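Local coordinates for protein pumilio homology domain family member 4 (Saccharomyces cerevisiae, PDB 3BWT) that binds messenger RNA through a Pumilio homology domain, a curved stack of eight helical repeats that takes up single-stranded RNA, at residues G13-L18 with A40-E45; R175-G180 with D186-K191; P261-I266 with K304-I309. One frame throughout, in Å; residues are numbered along the deposited sequence.

Contact 1: G13-L18 with A40-E45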
loop_
_atom_site.group_PDB
_atom_site.type_symbol
_atom_site.label_atom_id
_atom_site.label_comp_id
_atom_site.label_asym_id
_atom_site.label_seq_id
_atom_site.Cartn_x
_atom_site.Cartn_y
_atom_site.Cartn_z
ATOM N N GLY A 13 31.412 -10.099 -27.556
ATOM C CA GLY A 13 32.272 -11.054 -26.881
ATOM C C GLY A 13 32.840 -10.503 -25.589
ATOM O O GLY A 13 33.576 -11.188 -24.884
ATOM N N SER A 14 32.482 -9.265 -25.267
ATOM C CA SER A 14 32.993 -8.611 -24.070
ATOM C C SER A 14 31.913 -7.759 -23.419
ATOM O O SER A 14 32.192 -6.952 -22.533
ATOM C CB SER A 14 34.202 -7.747 -24.423
ATOM O OG SER A 14 35.031 -8.410 -25.365
ATOM N N ILE A 15 30.677 -7.959 -23.856
ATOM C CA ILE A 15 29.543 -7.180 -23.368
ATOM C C ILE A 15 29.346 -7.290 -21.856
ATOM O O ILE A 15 29.066 -6.294 -21.183
ATOM C CB ILE A 15 28.236 -7.533 -24.129
ATOM C CG1 ILE A 15 28.242 -6.853 -25.506
ATOM C CG2 ILE A 15 27.012 -7.115 -23.318
ATOM C CD1 ILE A 15 27.224 -7.380 -26.481
ATOM N N HIS A 16 29.507 -8.491 -21.316
ATOM C CA HIS A 16 29.288 -8.676 -19.886
ATOM C C HIS A 16 30.238 -7.818 -19.074
ATOM O O HIS A 16 29.866 -7.300 -18.024
ATOM C CB HIS A 16 29.443 -10.139 -19.488
ATOM C CG HIS A 16 29.473 -10.358 -18.009
ATOM N ND1 HIS A 16 30.648 -10.469 -17.297
ATOM C CD2 HIS A 16 28.471 -10.475 -17.104
ATOM C CE1 HIS A 16 30.370 -10.652 -16.018
ATOM N NE2 HIS A 16 29.056 -10.660 -15.875
ATOM N N SER A 17 31.469 -7.667 -19.554
ATOM C CA SER A 17 32.459 -6.905 -18.809
ATOM C C SER A 17 32.024 -5.447 -18.654
ATOM O O SER A 17 32.456 -4.753 -17.739
ATOM C CB SER A 17 33.826 -6.987 -19.479
ATOM O OG SER A 17 33.928 -6.040 -20.524
ATOM N N LEU A 18 31.158 -4.983 -19.548
ATOM C CA LEU A 18 30.663 -3.615 -19.487
ATOM C C LEU A 18 29.559 -3.462 -18.451
ATOM O O LEU A 18 29.222 -2.344 -18.058
ATOM C CB LEU A 18 30.109 -3.196 -20.844
ATOM C CG LEU A 18 31.059 -3.056 -22.029
ATOM C CD1 LEU A 18 30.273 -2.583 -23.246
ATOM C CD2 LEU A 18 32.186 -2.091 -21.700
ATOM N N ALA A 40 19.534 -6.025 -28.577
ATOM C CA ALA A 40 18.854 -6.952 -27.671
ATOM C C ALA A 40 19.397 -8.377 -27.793
ATOM O O ALA A 40 19.585 -9.065 -26.791
ATOM C CB ALA A 40 17.345 -6.935 -27.907
ATOM N N ASP A 41 19.649 -8.818 -29.023
ATOM C CA ASP A 41 20.163 -10.161 -29.250
ATOM C C ASP A 41 21.558 -10.308 -28.657
ATOM O O ASP A 41 21.836 -11.225 -27.887
ATOM C CB ASP A 41 20.234 -10.453 -30.746
ATOM C CG ASP A 41 18.876 -10.622 -31.384
ATOM O OD1 ASP A 41 17.846 -10.521 -30.679
ATOM O OD2 ASP A 41 18.847 -10.856 -32.611
ATOM N N ALA A 42 22.442 -9.400 -29.044
ATOM C CA ALA A 42 23.827 -9.461 -28.628
ATOM C C ALA A 42 23.917 -9.412 -27.112
ATOM O O ALA A 42 24.672 -10.164 -26.484
ATOM C CB ALA A 42 24.588 -8.304 -29.229
ATOM N N ILE A 43 23.139 -8.513 -26.527
ATOM C CA ILE A 43 23.183 -8.313 -25.094
ATOM C C ILE A 43 22.496 -9.464 -24.361
ATOM O O ILE A 43 22.964 -9.907 -23.315
ATOM C CB ILE A 43 22.611 -6.941 -24.717
ATOM C CG1 ILE A 43 23.586 -5.851 -25.174
ATOM C CG2 ILE A 43 22.364 -6.847 -23.211
ATOM C CD1 ILE A 43 22.982 -4.480 -25.250
ATOM N N PHE A 44 21.407 -9.966 -24.925
ATOM C CA PHE A 44 20.741 -11.136 -24.369
ATOM C C PHE A 44 21.688 -12.334 -24.339
ATOM O O PHE A 44 21.809 -13.018 -23.322
ATOM C CB PHE A 44 19.476 -11.474 -25.172
ATOM C CG PHE A 44 18.898 -12.836 -24.870
ATOM C CD1 PHE A 44 18.022 -13.019 -23.805
ATOM C CD2 PHE A 44 19.216 -13.933 -25.663
ATOM C CE1 PHE A 44 17.481 -14.272 -23.538
ATOM C CE2 PHE A 44 18.677 -15.184 -25.395
ATOM C CZ PHE A 44 17.813 -15.353 -24.335
ATOM N N GLU A 45 22.365 -12.590 -25.446
ATOM C CA GLU A 45 23.242 -13.753 -25.508
ATOM C C GLU A 45 24.406 -13.686 -24.519
ATOM O O GLU A 45 24.807 -14.704 -23.962
ATOM C CB GLU A 45 23.757 -13.987 -26.930
ATOM C CG GLU A 45 22.678 -14.340 -27.907
ATOM C CD GLU A 45 21.943 -15.634 -27.567
ATOM O OE1 GLU A 45 22.417 -16.388 -26.688
ATOM O OE2 GLU A 45 20.887 -15.897 -28.199
#
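Where I15 meets I43, the short, weakly bonded helix 15-18 comes up against the side of helix 37-47, and the CA atoms of these two isoleucines lie 6.7 Å apart. Both segments belong to the first Pumilio repeat of the alpha-solenoid, about 37 Å from the centre of the chain, and the contact shows how an end repeat closes its own small hydrophobic core. One side chain does most of the work. I15 points toward helix 37-47, and with chi1 at -77° its CG1 branch stands beside its own backbone N, anti to the carbonyl carbon. The extended second torsion then sends CD1 on to A42, where it lies 3.9 Å from A42 CB and 3.8 Å from A42 O, so that the methyl covers the helix backbone as well as the alanine. The other branch, CG2, meets I43 CG1 at 4.1 Å. With I15 CD1 4.2 Å away, I43 CG1 takes contacts from both branches of I15, and the two isoleucine side chains cross at about a right angle. The side chains meet through alkyl groups alone, one methyl also touches a backbone carbonyl oxygen, and the surface buried is modest, 118 Å². L28 and L32 of helix 22-34 add to this core, touching I15 and I43 respectively, while I12 packs on A42. Polar support comes from E46, one residue beyond 40-45: its carboxylate accepts bonds from the backbone N of G13 and of I15, tying the start of the short helix to helix 37-47 on the side of I15. The short helix is linked to the residue just before it by S17, whose OG donates to S14 O at 2.8 Å, in the plane of that carbonyl and with a C=O...donor angle of 150°.

Contact 2: R175-G180 with D186-K191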
loop_
_atom_site.group_PDB
_atom_site.type_symbol
_atom_site.label_atom_id
_atom_site.label_comp_id
_atom_site.label_asym_id
_atom_site.label_seq_id
_atom_site.Cartn_x
_atom_site.Cartn_y
_atom_site.Cartn_z
ATOM N N ARG A 175 -3.232 -2.985 -1.631
ATOM C CA ARG A 175 -3.161 -3.240 -3.062
ATOM C C ARG A 175 -4.181 -4.319 -3.454
ATOM O O ARG A 175 -4.754 -4.275 -4.544
ATOM C CB ARG A 175 -1.743 -3.651 -3.452
ATOM C CG ARG A 175 -1.305 -3.204 -4.832
ATOM C CD ARG A 175 -1.676 -1.760 -5.101
ATOM N NE ARG A 175 -0.980 -0.828 -4.223
ATOM C CZ ARG A 175 -0.037 0.017 -4.629
ATOM N NH1 ARG A 175 0.319 0.052 -5.907
ATOM N NH2 ARG A 175 0.548 0.828 -3.756
ATOM N N CYS A 176 -4.412 -5.276 -2.554
ATOM C CA CYS A 176 -5.407 -6.325 -2.767
ATOM C C CYS A 176 -6.792 -5.724 -2.940
ATOM O O CYS A 176 -7.548 -6.130 -3.825
ATOM C CB CYS A 176 -5.412 -7.325 -1.609
ATOM S SG CYS A 176 -3.971 -8.447 -1.547
ATOM N N LEU A 177 -7.126 -4.755 -2.093
ATOM C CA LEU A 177 -8.429 -4.094 -2.164
ATOM C C LEU A 177 -8.540 -3.184 -3.378
ATOM O O LEU A 177 -9.640 -2.824 -3.787
ATOM C CB LEU A 177 -8.695 -3.281 -0.902
ATOM C CG LEU A 177 -8.810 -4.113 0.367
ATOM C CD1 LEU A 177 -9.021 -3.203 1.542
ATOM C CD2 LEU A 177 -9.938 -5.101 0.242
ATOM N N ASP A 178 -7.396 -2.800 -3.937
ATOM C CA ASP A 178 -7.368 -1.953 -5.120
ATOM C C ASP A 178 -7.738 -2.739 -6.376
ATOM O O ASP A 178 -8.448 -2.239 -7.240
ATOM C CB ASP A 178 -5.979 -1.342 -5.304
ATOM C CG ASP A 178 -5.773 -0.079 -4.482
ATOM O OD1 ASP A 178 -6.739 0.398 -3.853
ATOM O OD2 ASP A 178 -4.637 0.443 -4.468
ATOM N N HIS A 179 -7.254 -3.975 -6.462
ATOM C CA HIS A 179 -7.288 -4.729 -7.707
ATOM C C HIS A 179 -8.070 -6.027 -7.581
ATOM O O HIS A 179 -8.413 -6.665 -8.579
ATOM C CB HIS A 179 -5.865 -5.035 -8.170
ATOM C CG HIS A 179 -5.057 -3.814 -8.457
ATOM N ND1 HIS A 179 -5.223 -3.068 -9.602
ATOM C CD2 HIS A 179 -4.084 -3.199 -7.747
ATOM C CE1 HIS A 179 -4.382 -2.051 -9.590
ATOM N NE2 HIS A 179 -3.677 -2.109 -8.475
ATOM N N GLY A 180 -8.349 -6.419 -6.347
ATOM C CA GLY A 180 -9.090 -7.637 -6.111
ATOM C C GLY A 180 -10.473 -7.643 -6.731
ATOM O O GLY A 180 -11.159 -6.618 -6.770
ATOM N N ASP A 186 -14.184 -9.421 -0.859
ATOM C CA ASP A 186 -15.172 -9.779 0.150
ATOM C C ASP A 186 -14.622 -10.840 1.099
ATOM O O ASP A 186 -14.662 -10.675 2.316
ATOM C CB ASP A 186 -16.465 -10.268 -0.504
ATOM C CG ASP A 186 -17.403 -9.129 -0.884
ATOM O OD1 ASP A 186 -17.003 -7.948 -0.793
ATOM O OD2 ASP A 186 -18.554 -9.422 -1.280
ATOM N N ASN A 187 -14.099 -11.929 0.549
ATOM C CA ASN A 187 -13.531 -12.967 1.398
ATOM C C ASN A 187 -12.422 -12.416 2.290
ATOM O O ASN A 187 -12.267 -12.837 3.434
ATOM C CB ASN A 187 -13.046 -14.158 0.573
ATOM C CG ASN A 187 -14.193 -15.012 0.052
ATOM O OD1 ASN A 187 -15.290 -15.010 0.615
ATOM N ND2 ASN A 187 -13.943 -15.748 -1.026
ATOM N N LEU A 188 -11.675 -11.449 1.766
ATOM C CA LEU A 188 -10.603 -10.810 2.518
ATOM C C LEU A 188 -11.154 -9.902 3.619
ATOM O O LEU A 188 -10.692 -9.944 4.761
ATOM C CB LEU A 188 -9.697 -10.013 1.572
ATOM C CG LEU A 188 -8.558 -9.187 2.177
ATOM C CD1 LEU A 188 -7.746 -10.013 3.140
ATOM C CD2 LEU A 188 -7.681 -8.634 1.071
ATOM N N CYS A 189 -12.144 -9.088 3.281
ATOM C CA CYS A 189 -12.727 -8.182 4.258
ATOM C C CYS A 189 -13.445 -8.930 5.370
ATOM O O CYS A 189 -13.444 -8.487 6.523
ATOM C CB CYS A 189 -13.656 -7.185 3.583
ATOM S SG CYS A 189 -12.786 -5.990 2.558
ATOM N N ASP A 190 -14.049 -10.065 5.030
ATOM C CA ASP A 190 -14.639 -10.934 6.041
ATOM C C ASP A 190 -13.597 -11.279 7.110
ATOM O O ASP A 190 -13.836 -11.094 8.309
ATOM C CB ASP A 190 -15.171 -12.213 5.405
ATOM C CG ASP A 190 -16.452 -11.993 4.616
ATOM O OD1 ASP A 190 -17.038 -10.890 4.691
ATOM O OD2 ASP A 190 -16.872 -12.940 3.914
ATOM N N LYS A 191 -12.438 -11.766 6.675
ATOM C CA LYS A 191 -11.359 -12.103 7.601
ATOM C C LYS A 191 -10.905 -10.894 8.422
ATOM O O LYS A 191 -10.767 -10.967 9.655
ATOM C CB LYS A 191 -10.180 -12.716 6.848
ATOM C CG LYS A 191 -10.580 -13.904 5.981
ATOM C CD LYS A 191 -9.475 -14.936 5.898
ATOM C CE LYS A 191 -9.998 -16.251 5.344
ATOM N NZ LYS A 191 -9.196 -17.409 5.846
#
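C176 and L177 meet L188 and C189 through alkyl groups and sulfur alone; the flat groups of these segments lie away from the seam. The ring of H179 has R175 CD at its edge, in plane, within helix 169-179 itself, while D178 OD2 lies off the plane of the R175 guanidinium, 3.9 Å from R175 NE, a long salt bridge of charge attraction without a directed N-H. What remains between the helices is the apolar core of a helical hairpin in the fifth Pumilio repeat. The short helical segments 175-179 and 186-191 run roughly antiparallel, at 144° and with axes 10.7 Å apart, so the side chains must bridge a fairly wide gap. L188 points toward helix 169-179. Its CG is anti to the backbone N (chi1 176°), and CD2 then reaches C176 CB at 3.7 Å and the CD2 methyl of L177 at 4.3 Å. L177 leaves its backbone in a less direct line, but its end comes round to the partner helix, its CD2 touching both L188 and C189. Helix 146-158 covers the neighbouring side of this core: F153 and I156 each touch both C176 and L188, so that three helices share one hydrophobic centre. Beyond C189 lies Y224 of the next repeat, which packs on that cysteine, and its OH is hydrogen-bonded to D190 OD1. Toward the same following repeat, D178 OD1 is bonded to Y211 OH. Helix 169-179 ends as G180 N donates to C176 O at 2.7 Å, and the chain then turns back to helix 182-193, where C189 SG lies 3.8 Å from L177 CD2.

Contact 3: P261-I266 with K304-I309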
loop_
_atom_site.group_PDB
_atom_site.type_symbol
_atom_site.label_atom_id
_atom_site.label_comp_id
_atom_site.label_asym_id
_atom_site.label_seq_id
_atom_site.Cartn_x
_atom_site.Cartn_y
_atom_site.Cartn_z
ATOM N N PRO A 261 -24.339 8.938 12.872
ATOM C CA PRO A 261 -24.433 7.914 13.918
ATOM C C PRO A 261 -23.273 7.990 14.920
ATOM O O PRO A 261 -23.482 7.850 16.131
ATOM C CB PRO A 261 -24.348 6.613 13.125
ATOM C CG PRO A 261 -24.940 6.953 11.803
ATOM C CD PRO A 261 -24.558 8.384 11.526
ATOM N N MET A 262 -22.063 8.205 14.412
ATOM C CA MET A 262 -20.879 8.290 15.266
ATOM C C MET A 262 -20.918 9.531 16.150
ATOM O O MET A 262 -20.672 9.453 17.353
ATOM C CB MET A 262 -19.589 8.280 14.429
ATOM C CG MET A 262 -18.301 8.248 15.255
ATOM S SD MET A 262 -18.085 6.789 16.311
ATOM C CE MET A 262 -17.874 5.508 15.083
ATOM N N ILE A 263 -21.215 10.673 15.541
ATOM C CA ILE A 263 -21.351 11.922 16.275
ATOM C C ILE A 263 -22.403 11.758 17.362
ATOM O O ILE A 263 -22.254 12.260 18.475
ATOM C CB ILE A 263 -21.732 13.079 15.335
ATOM C CG1 ILE A 263 -20.579 13.367 14.368
ATOM C CG2 ILE A 263 -22.102 14.326 16.129
ATOM C CD1 ILE A 263 -20.879 14.446 13.349
ATOM N N LEU A 264 -23.459 11.028 17.029
ATOM C CA LEU A 264 -24.535 10.737 17.964
ATOM C C LEU A 264 -24.073 9.935 19.165
ATOM O O LEU A 264 -24.437 10.244 20.301
ATOM C CB LEU A 264 -25.647 9.972 17.258
ATOM C CG LEU A 264 -26.854 10.805 16.852
ATOM C CD1 LEU A 264 -27.785 9.966 15.988
ATOM C CD2 LEU A 264 -27.561 11.313 18.099
ATOM N N GLU A 265 -23.295 8.891 18.908
ATOM C CA GLU A 265 -22.750 8.060 19.973
ATOM C C GLU A 265 -21.914 8.905 20.920
ATOM O O GLU A 265 -22.070 8.846 22.143
ATOM C CB GLU A 265 -21.886 6.947 19.387
ATOM C CG GLU A 265 -21.534 5.867 20.388
ATOM C CD GLU A 265 -22.739 5.047 20.781
ATOM O OE1 GLU A 265 -23.764 5.143 20.076
ATOM O OE2 GLU A 265 -22.660 4.309 21.786
ATOM N N ILE A 266 -21.020 9.693 20.339
ATOM C CA ILE A 266 -20.203 10.625 21.107
ATOM C C ILE A 266 -21.069 11.569 21.950
ATOM O O ILE A 266 -20.766 11.819 23.117
ATOM C CB ILE A 266 -19.241 11.408 20.177
ATOM C CG1 ILE A 266 -18.167 10.457 19.633
ATOM C CG2 ILE A 266 -18.622 12.594 20.896
ATOM C CD1 ILE A 266 -17.269 11.056 18.588
ATOM N N LYS A 304 -25.046 22.446 17.265
ATOM C CA LYS A 304 -25.502 23.220 18.401
ATOM C C LYS A 304 -25.504 22.347 19.645
ATOM O O LYS A 304 -25.171 22.809 20.739
ATOM C CB LYS A 304 -26.897 23.800 18.129
ATOM C CG LYS A 304 -26.903 24.866 17.027
ATOM C CD LYS A 304 -25.721 25.828 17.202
ATOM C CE LYS A 304 -25.764 26.994 16.220
ATOM N NZ LYS A 304 -24.611 27.925 16.429
ATOM N N ARG A 305 -25.864 21.080 19.473
ATOM C CA ARG A 305 -25.857 20.153 20.591
ATOM C C ARG A 305 -24.439 19.931 21.142
ATOM O O ARG A 305 -24.219 19.996 22.356
ATOM C CB ARG A 305 -26.529 18.836 20.212
ATOM C CG ARG A 305 -26.602 17.885 21.376
ATOM C CD ARG A 305 -27.347 16.609 21.035
ATOM N NE ARG A 305 -27.386 15.684 22.163
ATOM C CZ ARG A 305 -27.966 14.486 22.136
ATOM N NH1 ARG A 305 -28.589 14.057 21.040
ATOM N NH2 ARG A 305 -27.945 13.722 23.217
ATOM N N LEU A 306 -23.498 19.679 20.260
ATOM C CA LEU A 306 -22.093 19.578 20.641
ATOM C C LEU A 306 -21.589 20.876 21.261
ATOM O O LEU A 306 -20.951 20.868 22.310
ATOM C CB LEU A 306 -21.225 19.250 19.429
ATOM C CG LEU A 306 -21.398 17.913 18.713
ATOM C CD1 LEU A 306 -20.523 17.892 17.474
ATOM C CD2 LEU A 306 -21.017 16.778 19.628
ATOM N N SER A 307 -21.846 21.993 20.582
ATOM C CA SER A 307 -21.399 23.292 21.056
ATOM C C SER A 307 -21.779 23.541 22.506
ATOM O O SER A 307 -20.962 24.029 23.288
ATOM C CB SER A 307 -21.973 24.399 20.186
ATOM O OG SER A 307 -21.324 24.435 18.939
ATOM N N GLU A 308 -23.010 23.209 22.876
ATOM C CA GLU A 308 -23.485 23.603 24.200
ATOM C C GLU A 308 -22.899 22.776 25.336
ATOM O O GLU A 308 -22.924 23.200 26.490
ATOM C CB GLU A 308 -25.014 23.684 24.271
ATOM C CG GLU A 308 -25.770 22.433 23.862
ATOM C CD GLU A 308 -27.236 22.734 23.573
ATOM O OE1 GLU A 308 -27.556 23.931 23.343
ATOM O OE2 GLU A 308 -28.054 21.780 23.574
ATOM N N ILE A 309 -22.352 21.612 25.009
ATOM C CA ILE A 309 -21.610 20.833 25.992
ATOM C C ILE A 309 -20.148 21.254 26.051
ATOM O O ILE A 309 -19.534 21.266 27.118
ATOM C CB ILE A 309 -21.664 19.351 25.682
ATOM C CG1 ILE A 309 -23.097 18.847 25.813
ATOM C CG2 ILE A 309 -20.715 18.593 26.605
ATOM C CD1 ILE A 309 -23.236 17.366 25.575
#
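Ordinary torsions bring I263 and L306 together: L306 has CG anti to its carbonyl carbon (chi1 -65°) and an extended second torsion, and I263 carries CG2 anti to its own N (chi1 -66°), which helps bring L306 CD1 to 4.1 Å from I263 CG2. The pair illustrates how consecutive Pumilio repeats, here the seventh and eighth, stack in the solenoid. Their CA atoms are 8.8 Å apart, and the two side chains cross at about a right angle and meet methyl to methyl. Around them L253 of helix 245-253 packs on I263, L292 of helix 284-298 packs on L306, and S295 of the same helix touches both, burying this part of the seam. The neighbouring pair is more open. R305 is stretched almost fully straight, its chi1 at -177°, and so carries its guanidinium across to L264. There the leucine, although its CB points away from helix 300-310, swings its end back toward the arginine. R305 is also held by weak hydrogen bonds, from NH2 to N268 OD1 and from NH1 to Y301 OH. L264 and R305 likewise cross at about a right angle, with R305 NH1 4.2 Å from L264 CD2.

How the contacts relate
The three contacts sample one solenoid from end to end. Contacts 1 and 3 lie on opposite sides of the chain's centre, their own centres about 70 Å apart, whereas contact 2 sits near the middle. They share no segment and do not touch; even contacts 2 and 3 have nearest atoms about 17 Å apart. Contacts 1 and 2 are buried, and each joins helices whose touching residues lie in one repeat, the first and the fifth respectively, the former through isoleucine and alanine, the latter through leucine and cysteine. Contact 3 links two successive repeats and is only partly buried, and there a guanidinium lies against a leucine at the partly exposed side.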